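Local atomic coordinates of BB0689 (Borrelia burgdorferi, PDB entry 4D53), a protein that is an outer surface lipoprotein of the Lyme disease spirochaete with a CAP-superfamily domain, its precise function not firmly established. Residues R79-S84 against K102-N107. Numbering follows the deposited sequence.
Sequences REILAS and KEALIN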
loop_
_atom_site.group_PDB
_atom_site.type_symbol
_atom_site.label_atom_id
_atom_site.label_comp_id
_atom_site.label_asym_id
_atom_site.label_seq_id
_atom_site.Cartn_x
_atom_site.Cartn_y
_atom_site.Cartn_z
ATOM N N ARG A 79 6.198 -2.859 6.203
ATOM C CA ARG A 79 5.262 -1.804 6.684
ATOM C C ARG A 79 4.059 -1.741 5.767
ATOM O O ARG A 79 4.194 -2.051 4.565
ATOM C CB ARG A 79 5.852 -0.445 6.623
ATOM C CG ARG A 79 7.056 -0.339 7.544
ATOM C CD ARG A 79 7.981 0.655 6.975
ATOM N NE ARG A 79 9.216 0.744 7.760
ATOM C CZ ARG A 79 9.274 1.314 8.943
ATOM N NH1 ARG A 79 8.169 1.806 9.491
ATOM N NH2 ARG A 79 10.438 1.457 9.554
ATOM N N GLU A 80 2.956 -1.229 6.313
ATOM C CA GLU A 80 1.685 -1.142 5.564
ATOM C C GLU A 80 1.060 0.195 5.830
ATOM O O GLU A 80 0.966 0.613 7.022
ATOM C CB GLU A 80 0.749 -2.240 6.025
ATOM C CG GLU A 80 -0.648 -2.116 5.394
ATOM C CD GLU A 80 -1.541 -3.291 5.797
ATOM O OE1 GLU A 80 -2.184 -3.222 6.889
ATOM O OE2 GLU A 80 -1.603 -4.265 4.997
ATOM N N ILE A 81 0.609 0.891 4.782
ATOM C CA ILE A 81 -0.208 2.068 4.930
ATOM C C ILE A 81 -1.531 1.895 4.167
ATOM O O ILE A 81 -1.509 1.357 3.049
ATOM C CB ILE A 81 0.513 3.379 4.499
ATOM C CG1 ILE A 81 1.011 3.306 3.081
ATOM C CG2 ILE A 81 1.785 3.658 5.414
ATOM C CD1 ILE A 81 1.706 4.531 2.463
ATOM N N LEU A 82 -2.614 2.438 4.744
ATOM C CA LEU A 82 -3.915 2.410 4.181
ATOM C C LEU A 82 -4.458 3.755 4.003
ATOM O O LEU A 82 -4.105 4.680 4.762
ATOM C CB LEU A 82 -4.829 1.580 5.121
ATOM C CG LEU A 82 -4.284 0.248 5.607
ATOM C CD1 LEU A 82 -5.158 -0.360 6.671
ATOM C CD2 LEU A 82 -4.195 -0.758 4.430
ATOM N N ALA A 83 -5.420 3.914 3.109
ATOM C CA ALA A 83 -6.218 5.100 2.952
ATOM C C ALA A 83 -7.578 4.756 2.376
ATOM O O ALA A 83 -7.694 3.807 1.621
ATOM C CB ALA A 83 -5.567 6.163 2.095
ATOM N N SER A 84 -8.573 5.513 2.754
ATOM C CA SER A 84 -9.907 5.358 2.180
ATOM C C SER A 84 -10.626 6.654 1.990
ATOM O O SER A 84 -10.571 7.574 2.820
ATOM C CB SER A 84 -10.710 4.486 3.133
ATOM O OG SER A 84 -11.994 4.274 2.715
ATOM N N LYS A 102 3.766 8.904 7.611
ATOM C CA LYS A 102 4.960 9.553 7.099
ATOM C C LYS A 102 6.211 8.649 7.319
ATOM O O LYS A 102 7.003 8.528 6.416
ATOM C CB LYS A 102 5.171 10.898 7.792
ATOM C CG LYS A 102 6.424 11.613 7.339
ATOM C CD LYS A 102 6.480 13.056 7.773
ATOM C CE LYS A 102 7.837 13.667 7.427
ATOM N NZ LYS A 102 7.751 15.111 7.622
ATOM N N GLU A 103 6.364 8.100 8.481
ATOM C CA GLU A 103 7.505 7.217 8.831
ATOM C C GLU A 103 7.649 6.118 7.788
ATOM O O GLU A 103 8.760 5.821 7.326
ATOM C CB GLU A 103 7.296 6.595 10.189
ATOM C CG GLU A 103 8.528 6.038 10.838
ATOM C CD GLU A 103 8.964 4.701 10.317
ATOM O OE1 GLU A 103 8.092 3.930 9.784
ATOM O OE2 GLU A 103 10.208 4.427 10.406
ATOM N N ALA A 104 6.524 5.512 7.389
ATOM C CA ALA A 104 6.567 4.510 6.326
ATOM C C ALA A 104 6.986 5.047 5.011
ATOM O O ALA A 104 7.848 4.432 4.312
ATOM C CB ALA A 104 5.195 3.787 6.263
ATOM N N LEU A 105 6.419 6.178 4.572
ATOM C CA LEU A 105 6.773 6.725 3.276
ATOM C C LEU A 105 8.243 7.081 3.139
ATOM O O LEU A 105 8.805 6.978 2.050
ATOM C CB LEU A 105 5.994 7.984 2.980
ATOM C CG LEU A 105 4.515 7.900 2.699
ATOM C CD1 LEU A 105 3.901 9.320 2.560
ATOM C CD2 LEU A 105 4.319 7.137 1.384
ATOM N N ILE A 106 8.859 7.511 4.211
ATOM C CA ILE A 106 10.266 7.923 4.130
ATOM C C ILE A 106 11.235 6.899 4.812
ATOM O O ILE A 106 12.349 7.282 5.177
ATOM C CB ILE A 106 10.468 9.380 4.699
ATOM C CG1 ILE A 106 10.202 9.438 6.187
ATOM C CG2 ILE A 106 9.647 10.342 3.894
ATOM C CD1 ILE A 106 10.682 10.757 6.842
ATOM N N ASN A 107 10.794 5.665 5.006
ATOM C CA ASN A 107 11.604 4.634 5.651
ATOM C C ASN A 107 12.876 4.274 4.825
ATOM O O ASN A 107 12.882 4.343 3.601
ATOM C CB ASN A 107 10.796 3.440 6.040
ATOM C CG ASN A 107 10.640 2.442 4.935
ATOM O OD1 ASN A 107 9.720 2.474 4.074
ATOM N ND2 ASN A 107 11.649 1.594 4.860
#
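I81 meets the end of helix 99-105 with both of its branches, and this is the tight part of the contact. I81 CG2 lies 3.5 Å from A104 CB. A104 is where the helix comes nearest the strand, its CA 6.5 Å from R79 CA. I81 CD1 reaches L105 CD2 at 3.8 Å, the two side chains crossing at about a right angle. With chi1 at 56°, I81 CG1 is flanked by the backbone N and C, and CG2 and CD1 reach different helix residues. W95 of helix 91-96 touches both I81 and L105. The strand is an edge of the central sheet in the CAP domain, an alpha-beta-alpha sandwich. Helix 99-105 packs on one sheet face, while E80 and L82 touch helix 36-52 on the other.

The other side is polar and opens to solvent at E103. R79 runs straight past A104. N107 CB lies over one face of the guanidinium, 3.6 Å from R79 NE. That nitrogen is buried and has no partner in the model. The exposed E103 bends back at chi2 (-78°) to bring its carboxylate to R79. R79 and E103 probably form a salt bridge, but R79 NH1 and E103 OE1 are placed implausibly close, so its geometry is doubtful. R79 has a second acidic partner, D109, which bonds to NH2 in a salt bridge.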